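Local coordinates for protein aminotransferase (Bacillus subtilis, PDB 6L1O) that is a pyridoxal-phosphate-dependent aminotransferase of the biosynthetic pathway that makes the dipeptide antibiotic bacilysin, at residues N332-S337 with L387-G392. Numbering follows the deposited sequence.
Sequences NTFETS and LNLPFG
Thr-333 and Pro-390 meet at the solvent-facing side of a small apolar contact between two loops, with no hydrogen bond passing from one to the other. Both branches of the threonine straddle one corner of the proline ring: Thr-333 CG2 lies 3.6 Å from Pro-390 CG, and Thr-333 OG1 comes equally near that same carbon. With chi1 at 63°, OG1 lies between the backbone N and the carbonyl carbon while CG2 is anti to that carbon, so both branches flank the N, and both reach the proline CG.

Deeper in, the pairing is aromatic with aliphatic. One methyl of Leu-389, CD2, sits near the ring plane of Phe-334, 4.1 Å from CE2 and only slightly farther from CZ, so the leucine meets the ring's edge rather than its face. The two side chains run at about a right angle to each other. Phe-340 and Tyr-343 of helix 337-348 pack edge-to-face with Phe-334 and also touch Leu-389.

Each loop has its own local backbone feature. Pro-390 centres an inverse gamma turn, closed by a weak hydrogen bond of 2.9 Å from Phe-391 N to Leu-389 O, while the Phe-391 ring stacks on Trp-315. On the other loop, Thr-336 is the N-cap of helix 337-348, its OG1 making a weak hydrogen bond to Gln-339 N.

Far from the cofactor, the arrangement joins the C-terminal tail beyond helix 374-385 to the strand-to-helix connection after strand 325-329, within the C-terminal part of a class I aminotransferase fold.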
loop_
_atom_site.group_PDB
_atom_site.type_symbol
_atom_site.label_atom_id
_atom_site.label_comp_id
_atom_site.label_asym_id
_atom_site.label_seq_id
_atom_site.Cartn_x
_atom_site.Cartn_y
_atom_site.Cartn_z
ATOM N N ASN B 332 -13.796 -11.768 -38.836
ATOM C CA ASN B 332 -13.598 -10.562 -39.685
ATOM C C ASN B 332 -14.892 -9.839 -40.055
ATOM O O ASN B 332 -14.852 -8.783 -40.655
ATOM C CB ASN B 332 -12.742 -10.856 -40.904
ATOM C CG ASN B 332 -13.076 -12.161 -41.524
ATOM O OD1 ASN B 332 -14.234 -12.402 -41.888
ATOM N ND2 ASN B 332 -12.095 -13.037 -41.626
ATOM N N THR B 333 -16.035 -10.391 -39.644
ATOM C CA THR B 333 -17.311 -9.722 -39.776
ATOM C C THR B 333 -17.543 -8.674 -38.689
ATOM O O THR B 333 -18.532 -7.919 -38.734
ATOM C CB THR B 333 -18.470 -10.747 -39.799
ATOM O OG1 THR B 333 -18.543 -11.470 -38.557
ATOM C CG2 THR B 333 -18.285 -11.720 -40.956
ATOM N N PHE B 334 -16.653 -8.643 -37.686
ATOM C CA PHE B 334 -16.671 -7.618 -36.654
ATOM C C PHE B 334 -15.499 -6.680 -36.925
ATOM O O PHE B 334 -14.376 -7.118 -37.279
ATOM C CB PHE B 334 -16.519 -8.240 -35.239
ATOM C CG PHE B 334 -17.697 -9.045 -34.811
ATOM C CD1 PHE B 334 -18.641 -8.508 -33.991
ATOM C CD2 PHE B 334 -17.860 -10.340 -35.262
ATOM C CE1 PHE B 334 -19.754 -9.234 -33.614
ATOM C CE2 PHE B 334 -18.977 -11.087 -34.886
ATOM C CZ PHE B 334 -19.922 -10.531 -34.063
ATOM N N GLU B 335 -15.736 -5.402 -36.740
ATOM C CA GLU B 335 -14.670 -4.412 -36.972
ATOM C C GLU B 335 -13.693 -4.256 -35.781
ATOM O O GLU B 335 -12.487 -4.143 -36.001
ATOM C CB GLU B 335 -15.296 -3.064 -37.332
ATOM C CG GLU B 335 -15.882 -3.038 -38.764
ATOM C CD GLU B 335 -14.809 -3.036 -39.854
ATOM O OE1 GLU B 335 -13.580 -3.009 -39.545
ATOM O OE2 GLU B 335 -15.192 -3.050 -41.043
ATOM N N THR B 336 -14.210 -4.239 -34.555
ATOM C CA THR B 336 -13.366 -4.108 -33.382
ATOM C C THR B 336 -13.658 -5.126 -32.297
ATOM O O THR B 336 -14.711 -5.706 -32.267
ATOM C CB THR B 336 -13.467 -2.747 -32.708
ATOM O OG1 THR B 336 -14.730 -2.649 -32.042
ATOM C CG2 THR B 336 -13.239 -1.604 -33.715
ATOM N N SER B 337 -12.720 -5.234 -31.355
ATOM C CA SER B 337 -12.811 -6.196 -30.272
ATOM C C SER B 337 -13.911 -5.866 -29.320
ATOM O O SER B 337 -14.554 -6.782 -28.797
ATOM C CB SER B 337 -11.444 -6.304 -29.565
ATOM O OG SER B 337 -11.098 -5.052 -28.956
ATOM N N LEU B 387 -24.552 -19.215 -31.544
ATOM C CA LEU B 387 -24.496 -17.929 -32.261
ATOM C C LEU B 387 -24.229 -18.079 -33.739
ATOM O O LEU B 387 -24.533 -17.183 -34.521
ATOM C CB LEU B 387 -23.431 -17.017 -31.643
ATOM C CG LEU B 387 -23.574 -16.691 -30.160
ATOM C CD1 LEU B 387 -22.593 -15.596 -29.771
ATOM C CD2 LEU B 387 -24.978 -16.240 -29.877
ATOM N N ASN B 388 -23.591 -19.173 -34.103
ATOM C CA ASN B 388 -23.256 -19.475 -35.491
ATOM C C ASN B 388 -22.364 -18.401 -36.150
ATOM O O ASN B 388 -22.557 -18.032 -37.298
ATOM C CB ASN B 388 -24.550 -19.684 -36.282
ATOM C CG ASN B 388 -24.304 -20.332 -37.624
ATOM O OD1 ASN B 388 -24.325 -19.670 -38.680
ATOM N ND2 ASN B 388 -24.056 -21.630 -37.600
ATOM N N LEU B 389 -21.416 -17.870 -35.402
ATOM C CA LEU B 389 -20.487 -16.882 -35.939
ATOM C C LEU B 389 -19.499 -17.480 -36.947
ATOM O O LEU B 389 -19.070 -18.633 -36.788
ATOM C CB LEU B 389 -19.713 -16.210 -34.808
ATOM C CG LEU B 389 -20.565 -15.475 -33.782
ATOM C CD1 LEU B 389 -19.662 -14.855 -32.735
ATOM C CD2 LEU B 389 -21.411 -14.406 -34.431
ATOM N N PRO B 390 -19.108 -16.698 -37.980
ATOM C CA PRO B 390 -18.178 -17.179 -39.012
ATOM C C PRO B 390 -16.723 -17.162 -38.579
ATOM O O PRO B 390 -15.887 -16.557 -39.261
ATOM C CB PRO B 390 -18.403 -16.180 -40.179
ATOM C CG PRO B 390 -18.785 -14.918 -39.492
ATOM C CD PRO B 390 -19.599 -15.332 -38.283
ATOM N N PHE B 391 -16.391 -17.886 -37.503
ATOM C CA PHE B 391 -14.989 -18.070 -37.138
ATOM C C PHE B 391 -14.157 -18.742 -38.244
ATOM O O PHE B 391 -12.944 -18.542 -38.327
ATOM C CB PHE B 391 -14.872 -18.910 -35.873
ATOM C CG PHE B 391 -15.420 -18.246 -34.643
ATOM C CD1 PHE B 391 -14.747 -17.197 -34.061
ATOM C CD2 PHE B 391 -16.613 -18.656 -34.091
ATOM C CE1 PHE B 391 -15.239 -16.569 -32.939
ATOM C CE2 PHE B 391 -17.108 -18.053 -32.954
ATOM C CZ PHE B 391 -16.415 -17.008 -32.383
ATOM N N GLY B 392 -14.798 -19.575 -39.071
ATOM C CA GLY B 392 -14.074 -20.242 -40.153
ATOM C C GLY B 392 -13.514 -19.360 -41.282
ATOM O O GLY B 392 -12.562 -19.764 -41.963
#